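Local coordinates for tyrosine specific protein phosphatase, putative (Trypanosoma brucei, PDB 3M4U), which dephosphorylates phosphotyrosine in proteins, the nucleolar protein NOPP44/46 among its targets, and acts as a life cycle switch of the parasite, at residues T60-V65 against L107-E112; Q101-F106 against K131-W136; A168-V173 against S205-D210; L177-P182 against H187-V192; E211-I216 against I240-A245. One frame throughout, in Å; residues are numbered along the deposited sequence.

Interaction 1: residues T60-V65 against L107-E112; sequences TIYPPV and LETLSE
Thr109 meets Tyr62 and Pro63 with the two branches of one short side chain. Its methyl group CG2 lies 4.0 Å from CE2 of the Tyr62 ring, approaching the ring at a slant, while Thr109 OG1 is 3.8 Å from CG of the Pro63 ring. Both meetings are van der Waals packing, and a beta-branched residue suits the place because it can offer a methyl to the aromatic ring and still deal with its hydroxyl inside the helix.

That division is set by the first torsion of Thr109. With chi1 at -69°, OG1 sits beside the backbone N and bonds to the carbonyl O of Asp105, one turn earlier in the same helix, so the buried hydroxyl is satisfied although its neighbour across the contact is a hydrocarbon. CG2, anti to the backbone N, is left to point at the tyrosine.

On the other side, the peptide bond between Tyr62 and Pro63 is cis. This linkage, which proline tolerates far better than other residues, is consistent with the sharp turn that brings both rings to the same threonine. Tyr62 reaches forward with CG anti to its backbone N (chi1 -169°), and its side chain also packs on Lys113 and Pro224. Its backbone is paired with Gly81. Thr109 also touches Pro77.

The contact is plain buried packing: it fastens the short edge strand 61-62 of the central mixed sheet to helix 103-112, within the alpha/beta fold of protein tyrosine phosphatases.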
# COMPACT_ATOMS: atom_id res chain seq x y z
N THR A 60 -12.47 -4.86 9.13
CA THR A 60 -11.30 -3.98 9.22
C THR A 60 -11.43 -2.83 8.26
O THR A 60 -10.49 -2.06 8.07
CB THR A 60 -9.99 -4.71 8.87
OG1 THR A 60 -10.18 -5.45 7.66
CG2 THR A 60 -9.57 -5.66 9.99
N ILE A 61 -12.59 -2.72 7.63
CA ILE A 61 -12.81 -1.68 6.64
C ILE A 61 -12.44 -0.29 7.16
O ILE A 61 -12.65 0.05 8.33
CB ILE A 61 -14.27 -1.68 6.16
CG1 ILE A 61 -14.37 -1.05 4.76
CG2 ILE A 61 -15.17 -0.97 7.18
CD1 ILE A 61 -15.72 -1.21 4.11
N TYR A 62 -11.89 0.53 6.27
CA TYR A 62 -11.50 1.89 6.60
C TYR A 62 -11.90 2.78 5.44
O TYR A 62 -11.76 2.39 4.28
CB TYR A 62 -9.98 1.96 6.80
CG TYR A 62 -9.47 3.26 7.40
CD1 TYR A 62 -9.18 3.36 8.75
CD2 TYR A 62 -9.28 4.39 6.61
CE1 TYR A 62 -8.70 4.54 9.30
CE2 TYR A 62 -8.80 5.58 7.15
CZ TYR A 62 -8.51 5.65 8.50
OH TYR A 62 -8.04 6.82 9.05
N PRO A 63 -12.43 3.98 5.75
CA PRO A 63 -12.78 4.39 7.11
C PRO A 63 -13.91 3.52 7.66
O PRO A 63 -14.67 2.96 6.87
CB PRO A 63 -13.28 5.84 6.93
CG PRO A 63 -13.70 5.92 5.49
CD PRO A 63 -12.70 5.04 4.76
N PRO A 64 -14.00 3.40 9.00
CA PRO A 64 -15.01 2.58 9.70
C PRO A 64 -16.42 3.08 9.41
O PRO A 64 -16.61 4.29 9.26
CB PRO A 64 -14.68 2.81 11.19
CG PRO A 64 -13.30 3.40 11.21
CD PRO A 64 -13.15 4.17 9.94
N VAL A 65 -17.39 2.17 9.34
CA VAL A 65 -18.79 2.54 9.04
C VAL A 65 -19.48 3.32 10.17
O VAL A 65 -19.59 2.83 11.29
CB VAL A 65 -19.64 1.30 8.70
CG1 VAL A 65 -21.14 1.60 8.83
CG2 VAL A 65 -19.30 0.81 7.29
N LEU A 107 -10.06 11.82 -1.01
CA LEU A 107 -9.55 13.10 -0.53
C LEU A 107 -10.18 13.48 0.80
O LEU A 107 -9.49 13.99 1.69
CB LEU A 107 -9.82 14.19 -1.54
CG LEU A 107 -9.22 13.94 -2.92
CD1 LEU A 107 -9.57 15.11 -3.83
CD2 LEU A 107 -7.70 13.73 -2.81
N GLU A 108 -11.49 13.26 0.94
CA GLU A 108 -12.19 13.69 2.15
C GLU A 108 -11.63 12.95 3.35
O GLU A 108 -11.44 13.51 4.43
CB GLU A 108 -13.70 13.43 2.07
CG GLU A 108 -14.34 13.28 3.45
CD GLU A 108 -15.87 13.29 3.42
OE1 GLU A 108 -16.46 13.13 2.32
OE2 GLU A 108 -16.48 13.43 4.51
N THR A 109 -11.34 11.68 3.13
CA THR A 109 -10.84 10.84 4.19
C THR A 109 -9.47 11.32 4.63
O THR A 109 -9.21 11.50 5.83
CB THR A 109 -10.84 9.37 3.75
OG1 THR A 109 -12.20 8.92 3.65
CG2 THR A 109 -10.13 8.52 4.77
N LEU A 110 -8.59 11.57 3.67
CA LEU A 110 -7.28 12.09 4.00
C LEU A 110 -7.41 13.33 4.90
O LEU A 110 -6.64 13.50 5.86
CB LEU A 110 -6.48 12.41 2.73
CG LEU A 110 -6.31 11.33 1.65
CD1 LEU A 110 -5.40 11.84 0.55
CD2 LEU A 110 -5.76 10.04 2.23
N SER A 111 -8.38 14.20 4.62
CA SER A 111 -8.58 15.41 5.42
C SER A 111 -9.22 15.07 6.76
O SER A 111 -8.70 15.42 7.83
CB SER A 111 -9.42 16.44 4.67
OG SER A 111 -9.66 17.59 5.47
N GLU A 112 -10.36 14.39 6.70
CA GLU A 112 -11.08 13.97 7.89
C GLU A 112 -10.19 13.23 8.90
O GLU A 112 -10.16 13.58 10.08
CB GLU A 112 -12.30 13.12 7.47
CG GLU A 112 -12.77 12.10 8.52
CD GLU A 112 -13.67 12.68 9.61
OE1 GLU A 112 -14.65 12.00 9.98
OE2 GLU A 112 -13.39 13.80 10.09

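Interaction 2: residues Q101-F106 against K131-W136; sequences QGVPDF and KAERYW
Val103 and Phe106, one turn apart at the start of helix 103-112, both lean on Tyr135. That tyrosine belongs to the sequence Lys-Ala-Glu-Arg-Tyr-Trp, which corresponds to the KCxxYW part of the KCxxYWP motif of classical protein tyrosine phosphatases, with alanine in place of the cysteine.

In the first turn, Phe106 N is hydrogen-bonded to Gly102 O (3.0 Å). Val103 spreads its two methyls over different neighbours: CG1 lies 4.1 Å from CB of Tyr135, and CG2 lies 4.3 Å from CG of Glu133, where the aliphatic part of the acid does the touching. A compact branched residue fits here, since it fills the angle between two side chains that project from alternate positions. The same valine also packs on Phe146.

Phe106 makes the aromatic half of the contact. Extended from the helix with chi1 at -178°, it brings the edge of its ring to one face of Tyr135 in a T-shaped (edge-to-face) pair, centroids 5.1 Å apart and planes at 61°. Its CE2 does the touching, 3.8 Å from Tyr135 CZ and offset toward the rim of the phenol.

Trp136 brings CE3 over the centre of the opposite face of Tyr135, so the phenol lies between two aromatic residues. Its hydroxyl bonds to His228, the histidine of the HCX5R signature, which is consistent with a second-shell place for Tyr135 behind the phosphate-binding loop. Trp136 is braced in turn by Arg134, whose CG lies over the indole while its NE donates a nearly straight bond of 2.7 Å (172° at the hydrogen) to Trp136 O.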
# COMPACT_ATOMS: atom_id res chain seq x y z
N GLN A 101 -15.46 8.60 -9.50
CA GLN A 101 -16.63 8.78 -8.65
C GLN A 101 -16.24 8.77 -7.18
O GLN A 101 -16.96 9.31 -6.35
CB GLN A 101 -17.67 7.68 -8.90
CG GLN A 101 -18.04 7.43 -10.35
CD GLN A 101 -17.00 6.60 -11.13
OE1 GLN A 101 -15.78 6.76 -10.96
NE2 GLN A 101 -17.48 5.73 -12.02
N GLY A 102 -15.10 8.13 -6.86
CA GLY A 102 -14.66 7.95 -5.48
C GLY A 102 -13.54 8.85 -4.96
O GLY A 102 -13.20 8.82 -3.77
N VAL A 103 -12.95 9.67 -5.83
CA VAL A 103 -11.89 10.59 -5.40
C VAL A 103 -12.32 11.55 -4.27
O VAL A 103 -11.57 11.74 -3.30
CB VAL A 103 -11.32 11.40 -6.58
CG1 VAL A 103 -10.21 12.35 -6.09
CG2 VAL A 103 -10.81 10.47 -7.66
N PRO A 104 -13.51 12.18 -4.39
CA PRO A 104 -13.95 13.04 -3.29
C PRO A 104 -13.93 12.31 -1.95
O PRO A 104 -13.47 12.86 -0.96
CB PRO A 104 -15.40 13.42 -3.68
CG PRO A 104 -15.41 13.32 -5.19
CD PRO A 104 -14.43 12.20 -5.55
N ASP A 105 -14.40 11.06 -1.93
CA ASP A 105 -14.35 10.25 -0.71
C ASP A 105 -12.91 9.98 -0.24
O ASP A 105 -12.63 10.03 0.96
CB ASP A 105 -15.09 8.93 -0.93
CG ASP A 105 -16.59 9.05 -0.65
OD1 ASP A 105 -17.01 10.01 0.03
OD2 ASP A 105 -17.34 8.15 -1.10
N PHE A 106 -12.02 9.71 -1.19
CA PHE A 106 -10.61 9.47 -0.91
C PHE A 106 -9.98 10.72 -0.28
O PHE A 106 -9.46 10.68 0.85
CB PHE A 106 -9.89 9.10 -2.22
CG PHE A 106 -8.42 8.79 -2.06
CD1 PHE A 106 -8.01 7.55 -1.55
CD2 PHE A 106 -7.46 9.71 -2.44
CE1 PHE A 106 -6.66 7.26 -1.42
CE2 PHE A 106 -6.11 9.42 -2.31
CZ PHE A 106 -5.71 8.19 -1.79
N LYS A 131 -4.78 2.13 -14.50
CA LYS A 131 -4.45 1.58 -13.20
C LYS A 131 -4.94 2.49 -12.09
O LYS A 131 -5.40 2.02 -11.04
CB LYS A 131 -2.93 1.37 -13.09
CG LYS A 131 -2.36 0.36 -14.07
CD LYS A 131 -2.71 -1.07 -13.65
CE LYS A 131 -2.17 -2.09 -14.62
NZ LYS A 131 -2.54 -3.51 -14.26
N ALA A 132 -4.87 3.80 -12.32
CA ALA A 132 -5.18 4.77 -11.28
C ALA A 132 -5.66 6.09 -11.85
O ALA A 132 -5.56 6.34 -13.05
CB ALA A 132 -3.97 5.00 -10.37
N GLU A 133 -6.20 6.92 -10.97
CA GLU A 133 -6.77 8.19 -11.38
C GLU A 133 -5.99 9.29 -10.69
O GLU A 133 -5.86 9.30 -9.47
CB GLU A 133 -8.26 8.25 -10.97
CG GLU A 133 -8.99 9.53 -11.40
CD GLU A 133 -9.22 9.63 -12.91
OE1 GLU A 133 -9.19 8.59 -13.62
OE2 GLU A 133 -9.46 10.76 -13.39
N ARG A 134 -5.47 10.22 -11.48
CA ARG A 134 -4.67 11.31 -10.94
C ARG A 134 -5.50 12.23 -10.03
O ARG A 134 -6.61 12.65 -10.39
CB ARG A 134 -4.04 12.08 -12.08
CG ARG A 134 -3.06 13.13 -11.66
CD ARG A 134 -2.70 14.01 -12.84
NE ARG A 134 -3.19 15.34 -12.56
CZ ARG A 134 -3.76 16.15 -13.44
NH1 ARG A 134 -3.89 15.79 -14.71
NH2 ARG A 134 -4.18 17.33 -13.04
N TYR A 135 -4.98 12.52 -8.85
CA TYR A 135 -5.68 13.36 -7.89
C TYR A 135 -4.76 14.46 -7.39
O TYR A 135 -4.98 15.02 -6.33
CB TYR A 135 -6.18 12.55 -6.68
CG TYR A 135 -5.14 11.64 -6.03
CD1 TYR A 135 -4.34 12.08 -4.98
CD2 TYR A 135 -4.96 10.32 -6.47
CE1 TYR A 135 -3.41 11.26 -4.37
CE2 TYR A 135 -4.02 9.48 -5.88
CZ TYR A 135 -3.25 9.96 -4.83
OH TYR A 135 -2.31 9.12 -4.25
N TRP A 136 -3.73 14.75 -8.15
CA TRP A 136 -2.85 15.86 -7.80
C TRP A 136 -2.72 16.80 -8.99
O TRP A 136 -2.77 16.38 -10.15
CB TRP A 136 -1.47 15.33 -7.42
CG TRP A 136 -0.85 14.53 -8.50
CD1 TRP A 136 -0.10 15.00 -9.53
CD2 TRP A 136 -0.95 13.12 -8.69
NE1 TRP A 136 0.30 13.96 -10.34
CE2 TRP A 136 -0.22 12.79 -9.84
CE3 TRP A 136 -1.58 12.09 -7.98
CZ2 TRP A 136 -0.10 11.48 -10.32
CZ3 TRP A 136 -1.48 10.79 -8.45
CH2 TRP A 136 -0.73 10.49 -9.60

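Interaction 3: residues A168-V173 against S205-D210; sequences AELDIV and SAASFD
The backbones come within 4.9 Å, CA to CA, at Leu170 and Ser208, where the turn leading into strand 172-180 passes the first turn of helix 206-217. Asp171 and Ile172 both face Asp167 in a G1 beta bulge, and Asp171 takes the left-handed conformation that the bulge needs.

Just before the bulge, Leu170 O accepts a hydrogen bond of 2.7 Å from Ser208 OG, which arrives well to one side of the C=O direction, at a C=O...donor angle of 110° and tilted 26° from the carbonyl plane. Ser208 OG is in turn the acceptor from Ser205 OG at 2.9 Å, so the two hydroxyls form a short relay ending on the carbonyl. Ser205 occupies the N-cap position of the helix, which follows the WPD loop that includes Trp197 and here packs against the sheet; Phe209, on the far side of this turn, meets the ring of Trp197.

Apolar contacts flank the polar bond. Leu170, with CG beside its backbone N (chi1 -60°), carries CD2 to 3.8 Å from CB of Ala207; a small residue there admits the leucine close to the helix backbone. Ile172 reaches in with its long branch, CD1 lying 4.0 Å from Ser208 O, and continues onto Leu212 and Glu211.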
# COMPACT_ATOMS: atom_id res chain seq x y z
N ALA A 168 14.94 11.16 -9.98
CA ALA A 168 14.93 10.45 -11.25
C ALA A 168 15.53 9.05 -11.18
O ALA A 168 15.11 8.15 -11.92
CB ALA A 168 15.63 11.29 -12.32
N GLU A 169 16.51 8.85 -10.30
CA GLU A 169 17.17 7.54 -10.24
C GLU A 169 16.33 6.50 -9.48
O GLU A 169 16.31 5.31 -9.84
CB GLU A 169 18.57 7.64 -9.65
CG GLU A 169 19.53 8.45 -10.48
CD GLU A 169 20.98 8.10 -10.22
OE1 GLU A 169 21.24 7.22 -9.36
OE2 GLU A 169 21.86 8.68 -10.89
N LEU A 170 15.66 6.96 -8.44
CA LEU A 170 14.84 6.05 -7.65
C LEU A 170 13.40 5.97 -8.17
O LEU A 170 12.60 5.17 -7.68
CB LEU A 170 14.86 6.47 -6.17
CG LEU A 170 16.24 6.46 -5.50
CD1 LEU A 170 16.08 6.81 -4.04
CD2 LEU A 170 16.98 5.11 -5.66
N ASP A 171 13.08 6.77 -9.18
CA ASP A 171 11.72 6.82 -9.73
C ASP A 171 10.67 7.11 -8.65
O ASP A 171 9.61 6.45 -8.59
CB ASP A 171 11.39 5.52 -10.44
CG ASP A 171 11.55 5.63 -11.94
OD1 ASP A 171 11.80 6.75 -12.42
OD2 ASP A 171 11.42 4.59 -12.63
N ILE A 172 10.97 8.10 -7.81
CA ILE A 172 10.11 8.49 -6.71
C ILE A 172 9.82 9.99 -6.79
O ILE A 172 10.73 10.81 -6.75
CB ILE A 172 10.77 8.14 -5.35
CG1 ILE A 172 10.90 6.63 -5.21
CG2 ILE A 172 10.00 8.77 -4.18
CD1 ILE A 172 11.71 6.16 -4.02
N VAL A 173 8.53 10.32 -6.92
CA VAL A 173 8.06 11.70 -6.84
C VAL A 173 7.46 12.00 -5.47
O VAL A 173 6.68 11.21 -4.94
CB VAL A 173 6.95 11.98 -7.88
CG1 VAL A 173 6.70 13.48 -7.99
CG2 VAL A 173 7.32 11.37 -9.22
N SER A 205 14.33 -1.73 -8.33
CA SER A 205 15.61 -1.42 -7.69
C SER A 205 15.48 -1.52 -6.17
O SER A 205 14.53 -0.97 -5.57
CB SER A 205 16.11 -0.03 -8.09
OG SER A 205 15.92 0.94 -7.07
N ALA A 206 16.44 -2.20 -5.55
CA ALA A 206 16.44 -2.35 -4.10
C ALA A 206 16.48 -1.00 -3.38
O ALA A 206 15.88 -0.85 -2.29
CB ALA A 206 17.60 -3.21 -3.66
N ALA A 207 17.18 -0.05 -3.98
CA ALA A 207 17.42 1.26 -3.37
C ALA A 207 16.12 2.06 -3.29
O ALA A 207 15.88 2.75 -2.29
CB ALA A 207 18.52 2.04 -4.13
N SER A 208 15.31 1.98 -4.34
CA SER A 208 13.97 2.58 -4.31
C SER A 208 13.14 1.97 -3.17
O SER A 208 12.57 2.68 -2.34
CB SER A 208 13.25 2.37 -5.65
OG SER A 208 13.93 3.04 -6.70
N PHE A 209 13.12 0.64 -3.12
CA PHE A 209 12.34 -0.06 -2.11
C PHE A 209 12.76 0.38 -0.72
O PHE A 209 11.92 0.63 0.15
CB PHE A 209 12.50 -1.57 -2.26
CG PHE A 209 11.45 -2.37 -1.54
CD1 PHE A 209 10.09 -2.10 -1.74
CD2 PHE A 209 11.81 -3.39 -0.66
CE1 PHE A 209 9.11 -2.84 -1.07
CE2 PHE A 209 10.83 -4.13 0.01
CZ PHE A 209 9.47 -3.84 -0.20
N ASP A 210 14.07 0.48 -0.53
CA ASP A 210 14.64 0.89 0.75
C ASP A 210 14.32 2.34 1.08
O ASP A 210 14.07 2.67 2.24
CB ASP A 210 16.16 0.70 0.74
CG ASP A 210 16.57 -0.75 0.83
OD1 ASP A 210 15.68 -1.61 1.08
OD2 ASP A 210 17.78 -1.03 0.67

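Interaction 4: residues L177-P182 against H187-V192; sequences LVIHVP and HRVLQV
Leu177 and Val189, then Ile179 and His187, are the hydrogen-bonded pairs of an antiparallel beta hairpin made by strands 172-180 and 187-194 in the central sheet of the phosphatase fold. Each pair carries two backbone bonds. Leu177 N gives 2.9 Å to Val189 O, and Ile179 N gives an almost straight bond to His187 O (2.9 Å, 177° at the hydrogen). Between them lies the non-hydrogen-bonded pair Val178 and Arg188, where CA-H...O contacts add support: Arg188 CA is 3.3 Å from Leu177 O.

Polar side chains find partners beyond the hairpin. Arg188 makes a salt bridge with Asp159 on the face it shares with Val178, and His187 donates through NE2 to the carbonyl of Val115.

The other face, that of Leu177, Ile179, His187 and Val189, is mainly apolar, and helix 103-112 lies over Ile179 and His187 there with Leu110 and Ser111. Beta-branched residues suit such extended strands. Across the pairing, Ile179 and Val189 meet on the diagonal: with chi1 at 52°, Val189 holds CG1 between its backbone N and carbonyl carbon, and this methyl lies 3.8 Å from Ile179 CD1.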
# COMPACT_ATOMS: atom_id res chain seq x y z
N LEU A 177 0.79 18.32 -0.90
CA LEU A 177 -0.50 18.74 -1.41
C LEU A 177 -1.32 19.39 -0.32
O LEU A 177 -1.06 19.17 0.87
CB LEU A 177 -1.28 17.53 -1.93
CG LEU A 177 -0.58 16.70 -3.00
CD1 LEU A 177 -1.35 15.43 -3.28
CD2 LEU A 177 -0.40 17.50 -4.26
N VAL A 178 -2.30 20.19 -0.71
CA VAL A 178 -3.28 20.68 0.24
C VAL A 178 -4.69 20.29 -0.21
O VAL A 178 -5.08 20.52 -1.37
CB VAL A 178 -3.16 22.20 0.48
CG1 VAL A 178 -3.86 22.58 1.77
CG2 VAL A 178 -1.70 22.63 0.53
N ILE A 179 -5.44 19.69 0.71
CA ILE A 179 -6.83 19.30 0.46
C ILE A 179 -7.77 20.27 1.16
O ILE A 179 -7.65 20.49 2.37
CB ILE A 179 -7.14 17.89 1.04
CG1 ILE A 179 -6.20 16.82 0.50
CG2 ILE A 179 -8.59 17.49 0.75
CD1 ILE A 179 -6.35 15.47 1.24
N HIS A 180 -8.70 20.83 0.40
CA HIS A 180 -9.66 21.79 0.97
C HIS A 180 -11.09 21.25 0.93
O HIS A 180 -11.75 21.29 -0.10
CB HIS A 180 -9.61 23.12 0.22
CG HIS A 180 -8.23 23.68 0.07
ND1 HIS A 180 -7.35 23.26 -0.91
CD2 HIS A 180 -7.59 24.67 0.74
CE1 HIS A 180 -6.23 23.94 -0.82
NE2 HIS A 180 -6.35 24.81 0.18
N VAL A 181 -11.56 20.74 2.07
CA VAL A 181 -12.91 20.21 2.19
C VAL A 181 -13.83 21.31 2.68
O VAL A 181 -13.57 21.93 3.72
CB VAL A 181 -12.95 19.06 3.22
CG1 VAL A 181 -14.38 18.54 3.40
CG2 VAL A 181 -12.00 17.94 2.81
N PRO A 182 -14.91 21.58 1.94
CA PRO A 182 -15.81 22.69 2.29
C PRO A 182 -16.31 22.57 3.73
O PRO A 182 -16.86 21.54 4.10
CB PRO A 182 -16.97 22.52 1.31
CG PRO A 182 -16.38 21.80 0.14
CD PRO A 182 -15.35 20.87 0.72
N HIS A 187 -5.97 20.80 4.89
CA HIS A 187 -5.15 19.70 5.39
C HIS A 187 -4.01 19.44 4.43
O HIS A 187 -4.22 19.16 3.25
CB HIS A 187 -5.96 18.41 5.56
CG HIS A 187 -5.13 17.26 6.03
ND1 HIS A 187 -4.58 17.21 7.30
CD2 HIS A 187 -4.74 16.12 5.41
CE1 HIS A 187 -3.88 16.09 7.43
NE2 HIS A 187 -3.97 15.41 6.30
N ARG A 188 -2.79 19.55 4.94
CA ARG A 188 -1.65 19.22 4.11
C ARG A 188 -1.34 17.74 4.26
O ARG A 188 -1.54 17.14 5.33
CB ARG A 188 -0.41 20.06 4.44
CG ARG A 188 -0.49 20.83 5.72
CD ARG A 188 0.75 21.73 5.87
NE ARG A 188 0.94 22.63 4.74
CZ ARG A 188 0.91 23.96 4.83
NH1 ARG A 188 0.70 24.54 6.01
NH2 ARG A 188 1.09 24.71 3.74
N VAL A 189 -0.89 17.15 3.16
CA VAL A 189 -0.59 15.74 3.13
C VAL A 189 0.47 15.54 2.07
O VAL A 189 0.42 16.16 1.02
CB VAL A 189 -1.87 14.88 2.85
CG1 VAL A 189 -2.60 15.36 1.62
CG2 VAL A 189 -1.52 13.38 2.74
N LEU A 190 1.45 14.70 2.39
CA LEU A 190 2.53 14.41 1.46
C LEU A 190 2.29 13.08 0.75
O LEU A 190 2.21 12.03 1.40
CB LEU A 190 3.86 14.35 2.22
CG LEU A 190 5.02 13.82 1.37
CD1 LEU A 190 5.40 14.84 0.31
CD2 LEU A 190 6.21 13.48 2.24
N GLN A 191 2.14 13.10 -0.57
CA GLN A 191 2.12 11.83 -1.27
C GLN A 191 3.49 11.51 -1.84
O GLN A 191 4.19 12.38 -2.33
CB GLN A 191 1.04 11.74 -2.37
CG GLN A 191 1.50 12.25 -3.71
CD GLN A 191 1.15 11.37 -4.91
OE1 GLN A 191 0.46 10.35 -4.80
NE2 GLN A 191 1.62 11.78 -6.07
N VAL A 192 3.84 10.23 -1.75
CA VAL A 192 5.05 9.74 -2.37
C VAL A 192 4.67 8.65 -3.38
O VAL A 192 4.07 7.63 -3.02
CB VAL A 192 6.03 9.19 -1.29
CG1 VAL A 192 7.25 8.56 -1.91
CG2 VAL A 192 6.43 10.32 -0.34

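Interaction 5: residues E211-I216 against I240-A245; sequences ELLSVI and IGAYAA
Leu213 points end-on at the backbone of the facing helix, whereas Ile216, one turn later, lies against the ring of Tyr243. Leu213 has CG beside its backbone N (chi1 -71°), and this sends CD2 between Ala242 and Tyr243. There the methyl lies 3.3 Å from Tyr243 N, a tight fit, and 3.7 Å from Tyr243 CB. Ala242 allows this approach: its side chain is a single methyl, 4.0 Å from the same CD2.

Tyr243 leaves its helix with CG anti to the backbone N (chi1 166°), which places the ring against Ile216. The short branch of the isoleucine does the touching, CG2 lying 3.7 Å from both Tyr243 CD1 and CE1, and it comes to the ring obliquely. The other neighbours of the ring include Phe92, an edge-to-face partner, and Leu88 and Pro89.

The short helical segments cross at -68° with axes 10.1 Å apart, a spacing bridged by the leucine, isoleucine and tyrosine. Leu239 adds to the same apolar layer, touching Leu213 and Ile216. Such packing is part of the helical core of the protein tyrosine phosphatase fold, here joining the helix that follows the WPD loop to helix 234-250, which emerges from the HCX5R phosphate-binding loop.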
# COMPACT_ATOMS: atom_id res chain seq x y z
N GLU A 211 14.35 3.22 0.09
CA GLU A 211 13.97 4.59 0.34
C GLU A 211 12.52 4.63 0.85
O GLU A 211 12.21 5.32 1.83
CB GLU A 211 14.16 5.46 -0.91
CG GLU A 211 13.70 6.91 -0.73
CD GLU A 211 14.51 7.69 0.30
OE1 GLU A 211 15.43 7.11 0.93
OE2 GLU A 211 14.23 8.89 0.48
N LEU A 212 11.64 3.86 0.22
CA LEU A 212 10.24 3.86 0.63
C LEU A 212 10.12 3.44 2.09
O LEU A 212 9.44 4.10 2.88
CB LEU A 212 9.39 2.94 -0.24
CG LEU A 212 9.25 3.37 -1.70
CD1 LEU A 212 8.53 2.29 -2.51
CD2 LEU A 212 8.52 4.73 -1.79
N LEU A 213 10.77 2.34 2.43
CA LEU A 213 10.71 1.82 3.79
C LEU A 213 11.23 2.87 4.73
O LEU A 213 10.70 3.04 5.83
CB LEU A 213 11.54 0.55 3.90
CG LEU A 213 10.87 -0.62 3.17
CD1 LEU A 213 11.86 -1.73 2.82
CD2 LEU A 213 9.68 -1.16 4.00
N SER A 214 12.25 3.60 4.30
CA SER A 214 12.88 4.63 5.13
C SER A 214 11.92 5.81 5.33
O SER A 214 11.79 6.36 6.43
CB SER A 214 14.21 5.09 4.51
OG SER A 214 14.60 6.37 5.00
N VAL A 215 11.25 6.20 4.26
CA VAL A 215 10.25 7.25 4.33
C VAL A 215 9.11 6.89 5.27
O VAL A 215 8.58 7.74 5.98
CB VAL A 215 9.68 7.55 2.96
CG1 VAL A 215 8.34 8.29 3.09
CG2 VAL A 215 10.68 8.33 2.13
N ILE A 216 8.72 5.62 5.30
CA ILE A 216 7.67 5.22 6.24
C ILE A 216 8.16 5.26 7.70
O ILE A 216 7.50 5.81 8.57
CB ILE A 216 7.08 3.83 5.91
CG1 ILE A 216 6.33 3.89 4.58
CG2 ILE A 216 6.14 3.38 7.02
CD1 ILE A 216 5.86 2.54 4.11
N ILE A 240 4.11 -3.06 3.06
CA ILE A 240 3.71 -3.05 4.46
C ILE A 240 4.36 -4.24 5.16
O ILE A 240 4.99 -4.09 6.23
CB ILE A 240 2.17 -3.07 4.61
CG1 ILE A 240 1.57 -1.75 4.11
CG2 ILE A 240 1.77 -3.29 6.06
CD1 ILE A 240 0.07 -1.62 4.34
N GLY A 241 4.25 -5.42 4.56
CA GLY A 241 4.96 -6.60 5.03
C GLY A 241 6.47 -6.40 5.26
O GLY A 241 6.98 -6.74 6.32
N ALA A 242 7.18 -5.85 4.28
CA ALA A 242 8.61 -5.59 4.43
C ALA A 242 8.90 -4.64 5.60
O ALA A 242 9.81 -4.89 6.39
CB ALA A 242 9.20 -5.04 3.13
N TYR A 243 8.13 -3.56 5.72
CA TYR A 243 8.30 -2.65 6.86
C TYR A 243 8.18 -3.39 8.18
O TYR A 243 9.01 -3.21 9.07
CB TYR A 243 7.25 -1.53 6.80
CG TYR A 243 7.12 -0.73 8.09
CD1 TYR A 243 7.93 0.38 8.33
CD2 TYR A 243 6.18 -1.08 9.05
CE1 TYR A 243 7.81 1.12 9.50
CE2 TYR A 243 6.05 -0.35 10.22
CZ TYR A 243 6.87 0.75 10.44
OH TYR A 243 6.73 1.48 11.61
N ALA A 244 7.15 -4.22 8.31
CA ALA A 244 6.91 -4.99 9.53
C ALA A 244 8.06 -5.93 9.89
O ALA A 244 8.51 -5.97 11.05
CB ALA A 244 5.59 -5.77 9.42
N ALA A 245 8.53 -6.68 8.92
CA ALA A 245 9.60 -7.63 9.20
C ALA A 245 10.89 -6.93 9.60
O ALA A 245 11.60 -7.39 10.48
CB ALA A 245 9.82 -8.56 8.02

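From the N terminus, interaction 1 closes the first loop, from edge strand 61-62 to helix 103-112. Interaction 2 opens on that helix before interaction 1 has closed, so the two cross; it ties the helix to the loop 131-136. Interaction 3 closes the next loop, from 168-173 to helix 206-217, and the hairpin of interaction 4 is nested inside it, sharing strand 172-180. Interaction 5 starts directly after, on the same helix, and links it to helix 234-250. Helix 103-112 also brings interaction 1 up against the hairpin of interaction 4, Ser111 packing on Val181, and Tyr135 and Trp136 lie beside Gln191. Interactions 3 and 5 meet where Phe209 packs on Ala242, while interactions 1 and 3 lie about 29 Å apart, centre to centre.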